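Protein (hdlp (histone deacetylase-like protein)) (PDB 1C3P) probably removes acetyl groups from acetylated lysine, as expected of a bacterial zinc-dependent relative of the histone deacetylases. Local coordinates at residues Ala123-Gly129 with Tyr291-Gly295; Tyr164-His170 with Leu253-Pro259; His191-Tyr196 with Leu265-Asn269. One frame throughout, in Å; residues are numbered along the deposited sequence.

Interaction 1: residues Ala123-Gly129 with Tyr291-Gly295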
loop_
_atom_site.group_PDB
_atom_site.type_symbol
_atom_site.label_atom_id
_atom_site.label_comp_id
_atom_site.label_asym_id
_atom_site.label_seq_id
_atom_site.Cartn_x
_atom_site.Cartn_y
_atom_site.Cartn_z
ATOM N N ALA A 123 -3.137 -4.955 13.938
ATOM C CA ALA A 123 -3.344 -5.795 12.779
ATOM C C ALA A 123 -2.681 -5.261 11.514
ATOM O O ALA A 123 -2.448 -4.062 11.363
ATOM C CB ALA A 123 -4.829 -5.963 12.547
ATOM N N PHE A 124 -2.400 -6.175 10.604
ATOM C CA PHE A 124 -1.780 -5.847 9.329
ATOM C C PHE A 124 -2.541 -6.558 8.218
ATOM O O PHE A 124 -2.715 -7.779 8.250
ATOM C CB PHE A 124 -0.309 -6.296 9.338
ATOM C CG PHE A 124 0.425 -6.104 8.021
ATOM C CD1 PHE A 124 0.197 -4.989 7.223
ATOM C CD2 PHE A 124 1.430 -7.003 7.635
ATOM C CE1 PHE A 124 0.959 -4.768 6.064
ATOM C CE2 PHE A 124 2.205 -6.781 6.470
ATOM C CZ PHE A 124 1.964 -5.666 5.692
ATOM N N ASN A 125 -3.027 -5.781 7.256
ATOM C CA ASN A 125 -3.701 -6.340 6.101
ATOM C C ASN A 125 -2.831 -6.069 4.874
ATOM O O ASN A 125 -2.939 -5.015 4.247
ATOM C CB ASN A 125 -5.073 -5.700 5.882
ATOM C CG ASN A 125 -5.643 -6.075 4.543
ATOM O OD1 ASN A 125 -5.351 -7.158 4.037
ATOM N ND2 ASN A 125 -6.475 -5.193 3.953
ATOM N N PRO A 126 -1.964 -7.021 4.501
ATOM C CA PRO A 126 -1.098 -6.826 3.340
ATOM C C PRO A 126 -1.812 -6.659 1.996
ATOM O O PRO A 126 -1.246 -6.099 1.065
ATOM C CB PRO A 126 -0.209 -8.067 3.380
ATOM C CG PRO A 126 -1.156 -9.118 3.960
ATOM C CD PRO A 126 -1.686 -8.326 5.129
ATOM N N ALA A 127 -3.048 -7.146 1.898
ATOM C CA ALA A 127 -3.807 -7.045 0.658
ATOM C C ALA A 127 -4.377 -5.647 0.460
ATOM O O ALA A 127 -4.750 -5.281 -0.656
ATOM C CB ALA A 127 -4.961 -8.088 0.650
ATOM N N GLY A 128 -4.427 -4.869 1.537
ATOM C CA GLY A 128 -4.990 -3.526 1.481
ATOM C C GLY A 128 -4.091 -2.463 0.873
ATOM O O GLY A 128 -3.003 -2.744 0.384
ATOM N N GLY A 129 -4.554 -1.223 0.912
ATOM C CA GLY A 129 -3.782 -0.132 0.354
ATOM C C GLY A 129 -3.941 0.067 -1.148
ATOM O O GLY A 129 -3.024 0.569 -1.792
ATOM N N TYR A 291 -2.387 -0.865 9.912
ATOM C CA TYR A 291 -1.399 -1.096 8.858
ATOM C C TYR A 291 -1.912 -1.867 7.635
ATOM O O TYR A 291 -2.504 -2.948 7.750
ATOM C CB TYR A 291 -0.192 -1.808 9.463
ATOM C CG TYR A 291 0.256 -1.153 10.752
ATOM C CD1 TYR A 291 0.232 -1.848 11.969
ATOM C CD2 TYR A 291 0.638 0.183 10.770
ATOM C CE1 TYR A 291 0.578 -1.213 13.172
ATOM C CE2 TYR A 291 0.981 0.823 11.957
ATOM C CZ TYR A 291 0.949 0.127 13.150
ATOM O OH TYR A 291 1.291 0.785 14.312
ATOM N N LEU A 292 -1.650 -1.302 6.462
ATOM C CA LEU A 292 -2.099 -1.890 5.199
ATOM C C LEU A 292 -0.932 -2.134 4.268
ATOM O O LEU A 292 0.117 -1.508 4.405
ATOM C CB LEU A 292 -3.073 -0.928 4.495
ATOM C CG LEU A 292 -4.260 -0.370 5.284
ATOM C CD1 LEU A 292 -5.064 0.597 4.371
ATOM C CD2 LEU A 292 -5.130 -1.501 5.771
ATOM N N GLY A 293 -1.124 -3.038 3.304
ATOM C CA GLY A 293 -0.079 -3.313 2.336
ATOM C C GLY A 293 -0.127 -2.224 1.273
ATOM O O GLY A 293 -0.556 -1.094 1.536
ATOM N N GLY A 294 0.301 -2.554 0.066
ATOM C CA GLY A 294 0.279 -1.572 -0.997
ATOM C C GLY A 294 0.961 -2.143 -2.212
ATOM O O GLY A 294 1.200 -3.345 -2.269
ATOM N N GLY A 295 1.278 -1.275 -3.172
ATOM C CA GLY A 295 1.942 -1.700 -4.388
ATOM C C GLY A 295 3.294 -2.302 -4.054
ATOM O O GLY A 295 3.944 -1.901 -3.091
HETATM O O HOH W 1 -1.176 -5.388 -1.414
#

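Interaction 2: residues Tyr164-His170 with Leu253-Pro259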
loop_
_atom_site.group_PDB
_atom_site.type_symbol
_atom_site.label_atom_id
_atom_site.label_comp_id
_atom_site.label_asym_id
_atom_site.label_seq_id
_atom_site.Cartn_x
_atom_site.Cartn_y
_atom_site.Cartn_z
ATOM N N TYR A 164 -4.131 9.568 7.288
ATOM C CA TYR A 164 -3.734 8.475 6.405
ATOM C C TYR A 164 -2.328 8.805 5.907
ATOM O O TYR A 164 -2.074 9.908 5.417
ATOM C CB TYR A 164 -4.687 8.372 5.221
ATOM C CG TYR A 164 -4.274 7.322 4.219
ATOM C CD1 TYR A 164 -4.425 5.954 4.473
ATOM C CD2 TYR A 164 -3.719 7.709 3.009
ATOM C CE1 TYR A 164 -4.024 5.005 3.505
ATOM C CE2 TYR A 164 -3.326 6.798 2.069
ATOM C CZ TYR A 164 -3.477 5.460 2.306
ATOM O OH TYR A 164 -3.088 4.611 1.289
ATOM N N ILE A 165 -1.401 7.860 6.048
ATOM C CA ILE A 165 -0.024 8.072 5.613
ATOM C C ILE A 165 0.273 7.004 4.560
ATOM O O ILE A 165 0.080 5.813 4.803
ATOM C CB ILE A 165 0.963 7.924 6.779
ATOM C CG1 ILE A 165 0.619 8.933 7.881
ATOM C CG2 ILE A 165 2.387 8.094 6.274
ATOM C CD1 ILE A 165 1.331 8.655 9.216
ATOM N N ASP A 166 0.750 7.443 3.404
ATOM C CA ASP A 166 1.001 6.547 2.283
ATOM C C ASP A 166 2.483 6.507 1.899
ATOM O O ASP A 166 3.024 7.445 1.302
ATOM C CB ASP A 166 0.112 7.009 1.102
ATOM C CG ASP A 166 0.087 6.017 -0.050
ATOM O OD1 ASP A 166 1.151 5.803 -0.661
ATOM O OD2 ASP A 166 -1.006 5.458 -0.339
ATOM N N LEU A 167 3.153 5.409 2.231
ATOM C CA LEU A 167 4.577 5.294 1.928
ATOM C C LEU A 167 4.912 4.590 0.620
ATOM O O LEU A 167 6.086 4.380 0.303
ATOM C CB LEU A 167 5.304 4.607 3.093
ATOM C CG LEU A 167 5.172 5.395 4.406
ATOM C CD1 LEU A 167 6.039 4.742 5.470
ATOM C CD2 LEU A 167 5.608 6.856 4.208
ATOM N N ASP A 168 3.874 4.222 -0.122
ATOM C CA ASP A 168 4.033 3.580 -1.429
ATOM C C ASP A 168 4.779 4.585 -2.313
ATOM O O ASP A 168 4.597 5.785 -2.153
ATOM C CB ASP A 168 2.653 3.322 -2.033
ATOM C CG ASP A 168 2.704 2.450 -3.262
ATOM O OD1 ASP A 168 2.958 1.240 -3.110
ATOM O OD2 ASP A 168 2.501 2.969 -4.381
ATOM N N ALA A 169 5.580 4.086 -3.259
ATOM C CA ALA A 169 6.366 4.931 -4.169
ATOM C C ALA A 169 5.516 5.688 -5.195
ATOM O O ALA A 169 6.049 6.440 -6.010
ATOM C CB ALA A 169 7.442 4.075 -4.896
ATOM N N HIS A 170 4.201 5.471 -5.167
ATOM C CA HIS A 170 3.304 6.182 -6.076
ATOM C C HIS A 170 2.261 6.916 -5.245
ATOM O O HIS A 170 1.865 6.450 -4.177
ATOM C CB HIS A 170 2.589 5.225 -7.043
ATOM C CG HIS A 170 3.510 4.485 -7.960
ATOM N ND1 HIS A 170 4.186 3.344 -7.584
ATOM C CD2 HIS A 170 3.887 4.746 -9.235
ATOM C CE1 HIS A 170 4.939 2.933 -8.589
ATOM N NE2 HIS A 170 4.777 3.766 -9.602
ATOM N N LEU A 253 -1.722 3.504 7.891
ATOM C CA LEU A 253 -0.434 3.593 7.201
ATOM C C LEU A 253 -0.382 2.535 6.113
ATOM O O LEU A 253 -0.650 1.366 6.383
ATOM C CB LEU A 253 0.687 3.334 8.224
ATOM C CG LEU A 253 2.120 3.082 7.771
ATOM C CD1 LEU A 253 2.655 4.351 7.118
ATOM C CD2 LEU A 253 2.991 2.709 8.993
ATOM N N GLN A 254 -0.033 2.933 4.892
ATOM C CA GLN A 254 0.040 1.973 3.794
ATOM C C GLN A 254 1.521 1.770 3.515
ATOM O O GLN A 254 2.327 2.719 3.448
ATOM C CB GLN A 254 -0.765 2.469 2.565
ATOM C CG GLN A 254 -0.003 3.184 1.481
ATOM C CD GLN A 254 0.329 2.287 0.291
ATOM O OE1 GLN A 254 -0.548 1.915 -0.515
ATOM N NE2 GLN A 254 1.601 1.933 0.173
ATOM N N LEU A 255 1.876 0.501 3.362
ATOM C CA LEU A 255 3.257 0.092 3.218
ATOM C C LEU A 255 3.629 -0.663 1.964
ATOM O O LEU A 255 4.163 -1.774 2.058
ATOM C CB LEU A 255 3.590 -0.765 4.449
ATOM C CG LEU A 255 3.311 -0.011 5.749
ATOM C CD1 LEU A 255 3.144 -0.968 6.910
ATOM C CD2 LEU A 255 4.445 0.975 5.984
ATOM N N GLY A 256 3.370 -0.083 0.794
ATOM C CA GLY A 256 3.750 -0.764 -0.435
ATOM C C GLY A 256 5.262 -0.952 -0.463
ATOM O O GLY A 256 6.000 -0.123 0.075
ATOM N N THR A 257 5.726 -2.033 -1.089
ATOM C CA THR A 257 7.159 -2.302 -1.151
ATOM C C THR A 257 7.805 -1.803 -2.434
ATOM O O THR A 257 8.995 -2.015 -2.652
ATOM C CB THR A 257 7.464 -3.821 -0.996
ATOM O OG1 THR A 257 6.857 -4.553 -2.063
ATOM C CG2 THR A 257 6.919 -4.332 0.338
ATOM N N ASP A 258 7.041 -1.119 -3.281
ATOM C CA ASP A 258 7.642 -0.622 -4.504
ATOM C C ASP A 258 8.781 0.389 -4.351
ATOM O O ASP A 258 9.464 0.677 -5.326
ATOM C CB ASP A 258 6.584 -0.117 -5.501
ATOM C CG ASP A 258 5.595 0.848 -4.895
ATOM O OD1 ASP A 258 5.797 1.281 -3.743
ATOM O OD2 ASP A 258 4.606 1.175 -5.594
ATOM N N PRO A 259 8.962 1.005 -3.168
ATOM C CA PRO A 259 10.087 1.941 -3.065
ATOM C C PRO A 259 11.479 1.266 -3.076
ATOM O O PRO A 259 12.497 1.936 -3.228
ATOM C CB PRO A 259 9.803 2.676 -1.748
ATOM C CG PRO A 259 9.068 1.632 -0.945
ATOM C CD PRO A 259 8.102 1.116 -1.971
#

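Interaction 3: residues His191-Tyr196 with Leu265-Asn269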
loop_
_atom_site.group_PDB
_atom_site.type_symbol
_atom_site.label_atom_id
_atom_site.label_comp_id
_atom_site.label_asym_id
_atom_site.label_seq_id
_atom_site.Cartn_x
_atom_site.Cartn_y
_atom_site.Cartn_z
ATOM N N HIS A 191 6.075 10.051 -2.398
ATOM C CA HIS A 191 6.015 9.266 -3.622
ATOM C C HIS A 191 6.924 9.833 -4.704
ATOM O O HIS A 191 7.453 10.938 -4.558
ATOM C CB HIS A 191 4.560 9.229 -4.099
ATOM C CG HIS A 191 3.895 10.577 -4.069
ATOM N ND1 HIS A 191 4.125 11.557 -5.014
ATOM C CD2 HIS A 191 3.052 11.122 -3.162
ATOM C CE1 HIS A 191 3.448 12.647 -4.691
ATOM N NE2 HIS A 191 2.788 12.408 -3.571
ATOM N N GLN A 192 7.145 9.050 -5.762
ATOM C CA GLN A 192 7.968 9.512 -6.889
ATOM C C GLN A 192 7.217 10.697 -7.457
ATOM O O GLN A 192 5.990 10.668 -7.537
ATOM C CB GLN A 192 8.058 8.455 -7.990
ATOM C CG GLN A 192 8.671 7.145 -7.582
ATOM C CD GLN A 192 8.430 6.088 -8.634
ATOM O OE1 GLN A 192 9.195 5.953 -9.607
ATOM N NE2 GLN A 192 7.323 5.364 -8.484
ATOM N N SER A 193 7.934 11.739 -7.858
ATOM C CA SER A 193 7.249 12.889 -8.424
ATOM C C SER A 193 6.441 12.535 -9.693
ATOM O O SER A 193 6.889 11.764 -10.531
ATOM C CB SER A 193 8.257 13.995 -8.777
ATOM O OG SER A 193 7.588 15.060 -9.444
ATOM N N PRO A 194 5.247 13.120 -9.837
ATOM C CA PRO A 194 4.357 12.901 -10.986
ATOM C C PRO A 194 5.020 13.508 -12.226
ATOM O O PRO A 194 4.562 13.299 -13.355
ATOM C CB PRO A 194 3.081 13.674 -10.604
ATOM C CG PRO A 194 3.232 13.951 -9.122
ATOM C CD PRO A 194 4.688 14.164 -8.957
ATOM N N GLU A 195 6.081 14.288 -12.027
ATOM C CA GLU A 195 6.771 14.853 -13.190
ATOM C C GLU A 195 7.386 13.681 -13.969
ATOM O O GLU A 195 7.626 13.795 -15.172
ATOM C CB GLU A 195 7.857 15.867 -12.784
ATOM C CG GLU A 195 9.206 15.285 -12.385
ATOM C CD GLU A 195 10.175 15.069 -13.554
ATOM O OE1 GLU A 195 11.222 14.440 -13.312
ATOM O OE2 GLU A 195 9.925 15.526 -14.698
ATOM N N TYR A 196 7.632 12.549 -13.300
ATOM C CA TYR A 196 8.182 11.403 -14.020
ATOM C C TYR A 196 7.500 10.063 -13.781
ATOM O O TYR A 196 7.816 9.083 -14.463
ATOM C CB TYR A 196 9.688 11.257 -13.766
ATOM C CG TYR A 196 10.070 10.822 -12.370
ATOM C CD1 TYR A 196 10.079 9.472 -12.015
ATOM C CD2 TYR A 196 10.399 11.767 -11.397
ATOM C CE1 TYR A 196 10.402 9.073 -10.727
ATOM C CE2 TYR A 196 10.727 11.382 -10.094
ATOM C CZ TYR A 196 10.724 10.038 -9.765
ATOM O OH TYR A 196 11.022 9.660 -8.476
ATOM N N LEU A 265 9.223 -0.808 -10.755
ATOM C CA LEU A 265 8.150 0.151 -10.929
ATOM C C LEU A 265 8.397 1.470 -10.208
ATOM O O LEU A 265 7.551 2.358 -10.238
ATOM C CB LEU A 265 6.794 -0.443 -10.546
ATOM C CG LEU A 265 6.276 -1.369 -11.652
ATOM C CD1 LEU A 265 4.839 -1.778 -11.366
ATOM C CD2 LEU A 265 6.326 -0.633 -12.982
ATOM N N SER A 266 9.552 1.596 -9.551
ATOM C CA SER A 266 9.892 2.870 -8.913
ATOM C C SER A 266 11.338 3.198 -9.233
ATOM O O SER A 266 12.166 2.306 -9.432
ATOM C CB SER A 266 9.758 2.834 -7.380
ATOM O OG SER A 266 10.935 2.315 -6.773
ATOM N N LYS A 267 11.641 4.488 -9.280
ATOM C CA LYS A 267 13.009 4.905 -9.517
ATOM C C LYS A 267 13.692 5.126 -8.163
ATOM O O LYS A 267 14.764 5.716 -8.092
ATOM C CB LYS A 267 13.037 6.190 -10.345
ATOM C CG LYS A 267 12.386 6.024 -11.702
ATOM C CD LYS A 267 13.006 4.891 -12.479
ATOM C CE LYS A 267 12.323 4.740 -13.826
ATOM N NZ LYS A 267 12.820 3.550 -14.546
ATOM N N PHE A 268 13.054 4.657 -7.091
ATOM C CA PHE A 268 13.616 4.760 -5.740
ATOM C C PHE A 268 14.528 3.542 -5.553
ATOM O O PHE A 268 14.232 2.459 -6.052
ATOM C CB PHE A 268 12.511 4.714 -4.672
ATOM C CG PHE A 268 11.678 5.971 -4.564
ATOM C CD1 PHE A 268 10.647 6.043 -3.614
ATOM C CD2 PHE A 268 11.923 7.083 -5.370
ATOM C CE1 PHE A 268 9.878 7.199 -3.464
ATOM C CE2 PHE A 268 11.151 8.259 -5.225
ATOM C CZ PHE A 268 10.137 8.314 -4.278
ATOM N N ASN A 269 15.632 3.718 -4.843
ATOM C CA ASN A 269 16.568 2.618 -4.614
ATOM C C ASN A 269 16.763 2.365 -3.128
ATOM O O ASN A 269 17.890 2.336 -2.638
ATOM C CB ASN A 269 17.935 2.925 -5.235
ATOM C CG ASN A 269 17.855 3.186 -6.722
ATOM O OD1 ASN A 269 17.150 2.487 -7.450
ATOM N ND2 ASN A 269 18.603 4.182 -7.189
HETATM O O HOH W 2 8.555 5.076 -12.047
#

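Interaction 1: residues Ala123-Gly129 with Tyr291-Gly295
Phe124 and Asn125 pair in parallel with Tyr291 and Leu292, each pair of CA atoms 4.8 Å apart. Asn125 makes two backbone bonds to segment 291-295. Its N gives a nearly straight bond to Tyr291 O (2.9 Å, 169° at the hydrogen), and its O accepts from Gly293 N at 2.8 Å. Asn125 O also takes the N-H of Gly128, which closes a type I turn. The two donors reach this oxygen from opposite faces of its plane. Phe124 has CG anti to the backbone N (chi1 176°), which lays its ring along the partner strand. The CD1 edge of Phe124 meets Tyr291 O near the ring plane, and Phe124 CE1 lies 3.7 Å from Leu292 C. On the same face of the sheet CD1 also packs on Tyr291 CB. On the other face Leu292 CB and CD1 lie against the backbone of Gly129. Toward Gly293 the fit is close. Gly293 CA makes a CH-O contact with Pro126 O at 3.3 Å, and a side chain at Gly293 would collide with that oxygen. A water donates to Pro126 O and Gly294 O and ties the loops together. Asn125 ND2 is held by Thr110 OG1 and Ala106 O of helix 98-118. Helix 299-314 covers the Phe124 face, where Trp306 meets that ring edge-to-face. Strands 4-8 and 250-254 flank the pair in the parallel sheet.

Interaction 2: residues Tyr164-His170 with Leu253-Pro259
The carboxylates of Asp168 and Asp258 face each other across the ends of two parallel strands, their side chains crossing at about a right angle and their planes 47° apart. Asp168 OD1 lies only 2.9 Å from Asp258 OD1. Such close acidic oxygens would probably repel without a cation, and both residues, with His170, bind zinc in this protein. The metal is absent from this model. Two donors hold Asp258, each from above its carboxylate plane. Ala169 N gives Asp258 OD1 a straight bond of 2.9 Å (173°), and His170 ND1 meets Asp258 OD2 at 3.0 Å. That oxygen lies in the imidazole plane, at the ring edge. Asp258 CG sits between its backbone N and carbonyl carbon (chi1 51°), which turns the carboxylate toward both donors. With an alanine in place of Asp258 the carboxylate that ligates zinc is gone, and Ala169 N and His170 ND1 would probably be left without their acceptor. His170 N bonds Asp168 OD2 in an Asx turn. Back in the strands, Gln254 N bonds Ile165 O at 2.9 Å and Leu167 N bonds Gln254 O at 3.1 Å. Tyr164 OH lies 3.4 Å from Gln254 CB. On the other face Leu253 CD1 packs on Ile165 CG2 and Leu167 CD1. Helix 272-286 covers this face through Phe279 and Val282. Strand 185-192 runs beside 162-166, and strand 290-292 beside 250-254.

Interaction 3: residues His191-Tyr196 with Leu265-Asn269
This side-chain to loop contact, partly buried, sets Gln192, at the end of strand 185-192, against Lys267 and Phe268 in the loop leading into helix 272-286. Gln192 CG stands beside the backbone N (chi1 -61°) and the chain is extended beyond, so the amide reaches the loop backbone. Gln192 OE1 accepts from Lys267 N at 2.9 Å, with the donor well above the carbonyl plane. Gln192 NE2 makes a weak bond to Leu265 O at 3.5 Å, and its stronger partner is Ala169 O. On the way, Gln192 CG rests over one face of the Phe268 ring in a CH-pi contact, 3.9 Å from the centroid. The tip of that ring, Phe268 CZ, comes within 3.4 Å of Gln192 N. Tyr196 crosses Phe268 at about a right angle and brings its OH to 3.5 Å from Phe268 CE2; this hydroxyl bonds Leu222 O. Tyr196 CE1 also touches Lys267 CG, at 3.8 Å. Ser266 OG takes the N-H of Phe268 in an ST turn. Ser266 and Gln192, bonded to backbone oxygens of Asp258 and Ala169, are placed like a second shell to the zinc site, which in the arginase-deacetylase alpha/beta fold is built on loops after the strands.

Overall arrangement
Interactions 1 and 2 are core contacts of one parallel sheet, their centres 9 Å apart. Strands 290-292 and 250-254 are neighbours, and Leu292 is probably hydrogen-bonded to Leu253 and Leu255. Interaction 3 lies farther out and is partly buried. It joins interaction 2 through Ala169 with Gln192 and through Asp258 with Ser266. Its nearest atoms are about 7 Å from interaction 1. The chemistry changes along this path. Interaction 1 rests on backbone bonds and glycines that allow close approach. Interaction 2 adds zinc-binding carboxylates and a histidine beyond its strand pairing. Interaction 3 has no strand pairing and depends on a glutamine amide, two aromatic rings and a water.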